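Local coordinates for protein putative alpha-galactosidase/melibiase (Bacteroides fragilis, PDB 4OGZ) that probably hydrolyses terminal, non-reducing alpha-D-galactose residues from alpha-D-galactosides, as a glycoside hydrolase of family 27, at residues F348-L358 with L380-Q391. Residues are numbered along the deposited sequence; the frame is centred on the assembly and turned at random.
Sequences FALWCMMASPL and LIAINQDPLGIQ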
ATOM      1  N   PHE A 348     -11.178  -0.946   4.609  1.00 15.43           N
ATOM      2  CA  PHE A 348      -9.842  -1.446   4.852  1.00 14.00           C
ATOM      3  C   PHE A 348      -9.726  -2.966   4.599  1.00 14.28           C
ATOM      4  O   PHE A 348      -8.786  -3.407   3.999  1.00 18.20           O
ATOM      5  CB  PHE A 348      -9.428  -1.129   6.279  1.00 13.86           C
ATOM      6  CG  PHE A 348      -8.009  -1.496   6.612  1.00 13.11           C
ATOM      7  CD1 PHE A 348      -6.957  -0.824   6.018  1.00 13.80           C
ATOM      8  CD2 PHE A 348      -7.737  -2.473   7.536  1.00 12.20           C
ATOM      9  CE1 PHE A 348      -5.636  -1.139   6.300  1.00 13.51           C
ATOM     10  CE2 PHE A 348      -6.416  -2.791   7.843  1.00 14.02           C
ATOM     11  CZ  PHE A 348      -5.371  -2.115   7.231  1.00 14.49           C
ATOM     12  N   ALA A 349     -10.688  -3.717   5.120  1.00 15.84           N
ATOM     13  CA  ALA A 349     -10.803  -5.134   4.977  1.00 16.42           C
ATOM     14  C   ALA A 349     -10.823  -5.554   3.513  1.00 17.89           C
ATOM     15  O   ALA A 349     -10.060  -6.441   3.127  1.00 16.46           O
ATOM     16  CB  ALA A 349     -12.042  -5.629   5.691  1.00 16.68           C
ATOM     17  N   LEU A 350     -11.631  -4.868   2.703  1.00 16.22           N
ATOM     18  CA  LEU A 350     -11.695  -5.149   1.265  1.00 17.47           C
ATOM     19  C   LEU A 350     -10.398  -4.770   0.538  1.00 17.20           C
ATOM     20  O   LEU A 350      -9.900  -5.567  -0.294  1.00 18.54           O
ATOM     21  CB  LEU A 350     -12.931  -4.473   0.621  1.00 18.90           C
ATOM     22  CG  LEU A 350     -14.118  -5.433   0.466  1.00 22.30           C
ATOM     23  CD1 LEU A 350     -13.803  -6.514  -0.568  1.00 22.72           C
ATOM     24  CD2 LEU A 350     -14.511  -6.092   1.784  1.00 25.36           C
ATOM     25  N   TRP A 351      -9.796  -3.636   0.885  1.00 14.22           N
ATOM     26  CA  TRP A 351      -8.482  -3.275   0.324  1.00 15.76           C
ATOM     27  C   TRP A 351      -7.455  -4.366   0.678  1.00 16.03           C
ATOM     28  O   TRP A 351      -6.608  -4.698  -0.131  1.00 18.56           O
ATOM     29  CB  TRP A 351      -8.002  -1.915   0.804  1.00 14.47           C
ATOM     30  CG  TRP A 351      -8.344  -0.727  -0.083  1.00 15.08           C
ATOM     31  CD1 TRP A 351      -7.483   0.244  -0.481  1.00 13.85           C
ATOM     32  CD2 TRP A 351      -9.635  -0.371  -0.657  1.00 14.12           C
ATOM     33  NE1 TRP A 351      -8.135   1.174  -1.252  1.00 14.39           N
ATOM     34  CE2 TRP A 351      -9.440   0.802  -1.406  1.00 14.20           C
ATOM     35  CE3 TRP A 351     -10.901  -0.966  -0.665  1.00 16.13           C
ATOM     36  CZ2 TRP A 351     -10.466   1.426  -2.109  1.00 15.96           C
ATOM     37  CZ3 TRP A 351     -11.931  -0.340  -1.366  1.00 16.19           C
ATOM     38  CH2 TRP A 351     -11.696   0.849  -2.082  1.00 16.53           C
ATOM     39  N   CYS A 352      -7.547  -4.923   1.889  1.00 16.31           N
ATOM     40  CA  CYS A 352      -6.654  -6.002   2.277  1.00 16.01           C
ATOM     41  C   CYS A 352      -6.917  -7.234   1.449  1.00 15.12           C
ATOM     42  O   CYS A 352      -5.974  -7.838   0.940  1.00 14.13           O
ATOM     43  CB  CYS A 352      -6.793  -6.356   3.763  1.00 16.67           C
ATOM     44  SG  CYS A 352      -6.009  -5.153   4.836  1.00 15.33           S
HETATM   45  N   MSE A 353      -8.196  -7.642   1.348  1.00 16.36           N
HETATM   46  CA  MSE A 353      -8.579  -8.833   0.526  1.00 14.19           C
HETATM   47  C   MSE A 353      -8.150  -8.708  -0.925  1.00 14.07           C
HETATM   48  O   MSE A 353      -7.715  -9.682  -1.557  1.00 14.31           O
HETATM   49  CB  MSE A 353     -10.096  -9.054   0.533  1.00 16.69           C
HETATM   50  CG  MSE A 353     -10.725  -9.320   1.908  1.00 17.34           C
HETATM   51 SE   MSE A 353     -10.263 -11.155   2.420  0.75 16.75          SE
HETATM   52  CE  MSE A 353     -11.297 -12.111   1.059  1.00 20.79           C
HETATM   53  N   MSE A 354      -8.222  -7.502  -1.480  1.00 13.83           N
HETATM   54  CA  MSE A 354      -7.929  -7.320  -2.913  1.00 14.75           C
HETATM   55  C   MSE A 354      -6.460  -7.197  -3.234  1.00 13.52           C
HETATM   56  O   MSE A 354      -6.108  -6.874  -4.361  1.00 13.43           O
HETATM   57  CB  MSE A 354      -8.701  -6.072  -3.409  1.00 14.00           C
HETATM   58  CG  MSE A 354     -10.203  -6.323  -3.337  1.00 14.08           C
HETATM   59 SE   MSE A 354     -11.283  -4.907  -4.152  0.75 13.76          SE
HETATM   60  CE  MSE A 354     -10.620  -3.332  -3.220  1.00 13.42           C
ATOM     61  N   ALA A 355      -5.583  -7.453  -2.265  1.00 13.82           N
ATOM     62  CA  ALA A 355      -4.156  -7.215  -2.410  1.00 12.78           C
ATOM     63  C   ALA A 355      -3.911  -5.820  -2.967  1.00 13.06           C
ATOM     64  O   ALA A 355      -3.119  -5.618  -3.863  1.00 14.46           O
ATOM     65  CB  ALA A 355      -3.519  -8.323  -3.279  1.00 13.88           C
ATOM     66  N   SER A 356      -4.633  -4.844  -2.437  1.00 14.28           N
ATOM     67  CA  SER A 356      -4.463  -3.454  -2.807  1.00 12.48           C
ATOM     68  C   SER A 356      -3.281  -2.798  -2.051  1.00 13.32           C
ATOM     69  O   SER A 356      -2.929  -3.250  -0.971  1.00 15.98           O
ATOM     70  CB  SER A 356      -5.723  -2.703  -2.458  1.00 12.05           C
ATOM     71  OG  SER A 356      -6.884  -3.312  -3.008  1.00 12.25           O
ATOM     72  N   PRO A 357      -2.644  -1.757  -2.637  1.00 11.83           N
ATOM     73  CA  PRO A 357      -1.795  -0.894  -1.868  1.00 12.71           C
ATOM     74  C   PRO A 357      -2.578  -0.366  -0.692  1.00 12.62           C
ATOM     75  O   PRO A 357      -3.787  -0.139  -0.817  1.00 11.55           O
ATOM     76  CB  PRO A 357      -1.498   0.261  -2.840  1.00 13.49           C
ATOM     77  CG  PRO A 357      -1.719  -0.297  -4.186  1.00 13.13           C
ATOM     78  CD  PRO A 357      -2.835  -1.257  -4.008  1.00 13.22           C
ATOM     79  N   LEU A 358      -1.927  -0.261   0.455  1.00 14.07           N
ATOM     80  CA  LEU A 358      -2.560   0.256   1.655  1.00 12.98           C
ATOM     81  C   LEU A 358      -1.872   1.581   1.938  1.00 11.26           C
ATOM     82  O   LEU A 358      -1.016   1.681   2.809  1.00 10.53           O
ATOM     83  CB  LEU A 358      -2.415  -0.750   2.806  1.00 14.04           C
ATOM     84  CG  LEU A 358      -3.046  -2.118   2.541  1.00 16.50           C
ATOM     85  CD1 LEU A 358      -2.689  -3.130   3.630  1.00 14.99           C
ATOM     86  CD2 LEU A 358      -4.567  -1.962   2.378  1.00 16.30           C
ATOM     87  N   LEU A 380      -5.695  -8.609   9.193  1.00 15.66           N
ATOM     88  CA  LEU A 380      -6.073  -8.106   7.872  1.00 15.13           C
ATOM     89  C   LEU A 380      -4.859  -7.746   7.015  1.00 14.54           C
ATOM     90  O   LEU A 380      -4.810  -8.101   5.823  1.00 11.66           O
ATOM     91  CB  LEU A 380      -6.994  -6.892   7.944  1.00 13.66           C
ATOM     92  CG  LEU A 380      -8.390  -7.218   8.426  1.00 14.25           C
ATOM     93  CD1 LEU A 380      -9.126  -5.904   8.762  1.00 13.64           C
ATOM     94  CD2 LEU A 380      -9.145  -8.042   7.395  1.00 14.73           C
ATOM     95  N   ILE A 381      -3.886  -7.107   7.642  1.00 14.60           N
ATOM     96  CA  ILE A 381      -2.665  -6.735   6.976  1.00 13.85           C
ATOM     97  C   ILE A 381      -1.940  -7.996   6.506  1.00 15.06           C
ATOM     98  O   ILE A 381      -1.416  -8.033   5.395  1.00 13.24           O
ATOM     99  CB  ILE A 381      -1.778  -5.901   7.911  1.00 15.46           C
ATOM    100  CG1 ILE A 381      -2.365  -4.501   8.050  1.00 14.86           C
ATOM    101  CG2 ILE A 381      -0.317  -5.831   7.400  1.00 15.85           C
ATOM    102  CD1 ILE A 381      -1.762  -3.699   9.167  1.00 14.99           C
ATOM    103  N   ALA A 382      -1.919  -9.013   7.362  1.00 16.28           N
ATOM    104  CA  ALA A 382      -1.315 -10.296   7.036  1.00 15.02           C
ATOM    105  C   ALA A 382      -1.968 -10.927   5.803  1.00 16.08           C
ATOM    106  O   ALA A 382      -1.296 -11.487   4.968  1.00 11.76           O
ATOM    107  CB  ALA A 382      -1.427 -11.234   8.209  1.00 16.22           C
ATOM    108  N   ILE A 383      -3.280 -10.761   5.669  1.00 15.41           N
ATOM    109  CA  ILE A 383      -3.989 -11.189   4.479  1.00 16.58           C
ATOM    110  C   ILE A 383      -3.457 -10.415   3.267  1.00 15.46           C
ATOM    111  O   ILE A 383      -3.028 -11.014   2.267  1.00 12.24           O
ATOM    112  CB  ILE A 383      -5.522 -10.995   4.644  1.00 16.12           C
ATOM    113  CG1 ILE A 383      -6.028 -11.991   5.661  1.00 18.02           C
ATOM    114  CG2 ILE A 383      -6.246 -11.206   3.329  1.00 18.27           C
ATOM    115  CD1 ILE A 383      -7.462 -11.799   6.079  1.00 17.00           C
ATOM    116  N   ASN A 384      -3.458  -9.097   3.379  1.00 11.84           N
ATOM    117  CA  ASN A 384      -2.941  -8.245   2.327  1.00 12.16           C
ATOM    118  C   ASN A 384      -1.529  -8.638   1.879  1.00 12.89           C
ATOM    119  O   ASN A 384      -1.254  -8.572   0.685  1.00 14.20           O
ATOM    120  CB  ASN A 384      -2.953  -6.775   2.738  1.00 10.62           C
ATOM    121  CG  ASN A 384      -2.446  -5.817   1.635  1.00 10.12           C
ATOM    122  OD1 ASN A 384      -1.317  -5.304   1.718  1.00  9.96           O
ATOM    123  ND2 ASN A 384      -3.285  -5.520   0.657  1.00  8.72           N
ATOM    124  N   GLN A 385      -0.661  -8.991   2.832  1.00 12.66           N
ATOM    125  CA  GLN A 385       0.772  -9.260   2.553  1.00 13.97           C
ATOM    126  C   GLN A 385       1.099 -10.726   2.288  1.00 17.09           C
ATOM    127  O   GLN A 385       2.301 -11.127   2.247  1.00 13.95           O
ATOM    128  CB  GLN A 385       1.622  -8.780   3.719  1.00 15.80           C
ATOM    129  CG  GLN A 385       1.510  -7.264   3.979  1.00 15.23           C
ATOM    130  CD  GLN A 385       2.183  -6.481   2.875  1.00 14.76           C
ATOM    131  OE1 GLN A 385       3.419  -6.443   2.768  1.00 13.70           O
ATOM    132  NE2 GLN A 385       1.373  -5.870   2.027  1.00 14.79           N
ATOM    133  N   ASP A 386       0.047 -11.524   2.112  1.00 17.98           N
ATOM    134  CA  ASP A 386       0.253 -12.947   1.883  1.00 17.59           C
ATOM    135  C   ASP A 386       1.123 -13.080   0.660  1.00 16.38           C
ATOM    136  O   ASP A 386       0.798 -12.514  -0.352  1.00 15.32           O
ATOM    137  CB  ASP A 386      -1.062 -13.658   1.654  1.00 17.67           C
ATOM    138  CG  ASP A 386      -0.877 -15.153   1.482  1.00 18.28           C
ATOM    139  OD1 ASP A 386      -0.812 -15.849   2.509  1.00 19.30           O
ATOM    140  OD2 ASP A 386      -0.751 -15.606   0.316  1.00 19.15           O
ATOM    141  N   PRO A 387       2.213 -13.883   0.729  1.00 18.92           N
ATOM    142  CA  PRO A 387       3.176 -13.970  -0.400  1.00 19.28           C
ATOM    143  C   PRO A 387       2.598 -14.493  -1.711  1.00 14.58           C
ATOM    144  O   PRO A 387       3.144 -14.200  -2.774  1.00 14.84           O
ATOM    145  CB  PRO A 387       4.271 -14.937   0.102  1.00 18.40           C
ATOM    146  CG  PRO A 387       3.891 -15.329   1.463  1.00 20.56           C
ATOM    147  CD  PRO A 387       2.633 -14.644   1.902  1.00 19.24           C
ATOM    148  N   LEU A 388       1.500 -15.219  -1.676  1.00 16.62           N
ATOM    149  CA  LEU A 388       0.851 -15.606  -2.943  1.00 20.00           C
ATOM    150  C   LEU A 388       0.409 -14.373  -3.744  1.00 16.57           C
ATOM    151  O   LEU A 388       0.341 -14.407  -4.955  1.00 18.70           O
ATOM    152  CB  LEU A 388      -0.364 -16.522  -2.733  1.00 20.40           C
ATOM    153  CG  LEU A 388      -0.191 -17.883  -2.072  1.00 24.56           C
ATOM    154  CD1 LEU A 388      -1.505 -18.648  -2.101  1.00 27.88           C
ATOM    155  CD2 LEU A 388       0.881 -18.716  -2.750  1.00 21.25           C
ATOM    156  N   GLY A 389       0.032 -13.299  -3.078  1.00 19.67           N
ATOM    157  CA  GLY A 389      -0.339 -12.081  -3.818  1.00 16.76           C
ATOM    158  C   GLY A 389      -1.511 -12.230  -4.766  1.00 14.78           C
ATOM    159  O   GLY A 389      -1.520 -11.643  -5.852  1.00 13.86           O
ATOM    160  N   ILE A 390      -2.481 -13.049  -4.376  1.00 13.98           N
ATOM    161  CA  ILE A 390      -3.698 -13.189  -5.133  1.00 13.47           C
ATOM    162  C   ILE A 390      -4.704 -12.106  -4.725  1.00 12.64           C
ATOM    163  O   ILE A 390      -5.079 -12.035  -3.579  1.00 11.91           O
ATOM    164  CB  ILE A 390      -4.302 -14.547  -4.880  1.00 17.26           C
ATOM    165  CG1 ILE A 390      -3.344 -15.646  -5.442  1.00 19.87           C
ATOM    166  CG2 ILE A 390      -5.696 -14.665  -5.517  1.00 16.97           C
ATOM    167  CD1 ILE A 390      -3.714 -17.027  -4.977  1.00 25.33           C
ATOM    168  N   GLN A 391      -5.216 -11.370  -5.682  1.00 12.45           N
ATOM    169  CA  GLN A 391      -6.340 -10.459  -5.407  1.00 14.91           C
ATOM    170  C   GLN A 391      -7.587 -11.303  -5.261  1.00 15.55           C
ATOM    171  O   GLN A 391      -7.866 -12.161  -6.113  1.00 15.67           O
ATOM    172  CB  GLN A 391      -6.495  -9.450  -6.539  1.00 14.33           C
ATOM    173  CG  GLN A 391      -7.735  -8.562  -6.489  1.00 16.34           C
ATOM    174  CD  GLN A 391      -7.640  -7.417  -7.485  1.00 15.26           C
ATOM    175  OE1 GLN A 391      -6.598  -6.746  -7.582  1.00 17.82           O
ATOM    176  NE2 GLN A 391      -8.695  -7.214  -8.257  1.00 13.61           N
TER
HETATM  177  O   HOH W   1      -3.956  -5.994  -6.665  1.00  9.51           O
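Asn384, the last residue of helix 378-384, hydrogen-bonds through its side-chain amide to the backbone of Ser356, in the loop just after helix 341-353. Its ND2 donates to Ser356 O at 2.8 Å, in the carbonyl plane and on a lone pair, with an N-H...O angle of 159°. With CG anti to the backbone N (chi1 -178°), the amide reaches across to this loop, where a Schellman motif ends the helix. The other end of the amide is held too: Gln385 NE2, which also bonds Pro100 O, gives a hydrogen bond to Asn384 OD1 (2.8 Å), fixing its rotation, while Leu358 CD1 packs against the same oxygen. Where the backbones come close, Asn384 CA makes a weak CA-H...O contact with Cys352 O (3.4 Å).

Apolar packing fills the rest of the helix interface, where the axes run roughly parallel at 28° and approach to 8.2 Å. The two methyls of Leu380 divide the work, CD1 meeting Phe348 CD2 at 3.9 Å and CD2 resting on Ala349. Ile381 CG1 touches the ring edge at Phe348 CZ, and Cys352 SG lies 3.7 Å from Leu380 CB. Farther along, the selenium (SE) of Met353, a selenomethionine, meets Ile383 CG2.

Gln391 CG lies 3.2 Å from Met354 O, and its OE1 accepts from Asn316 ND2. A water bridges Ala355 O and Gln391 OE1, though which nearby acceptors take its protons is not settled.

Pro357 leads from Ser356 into strand 358-360 of the TIM barrel, which Leu358 begins; Val469 of the C-terminal beta sandwich touches Leu380 and Ile383. The chemistry thus implies a buried junction whose apolar side chains probably set helix spacing, while an amide hydrogen-bonded through both ND2 and OD1 probably steadies the loop into that strand.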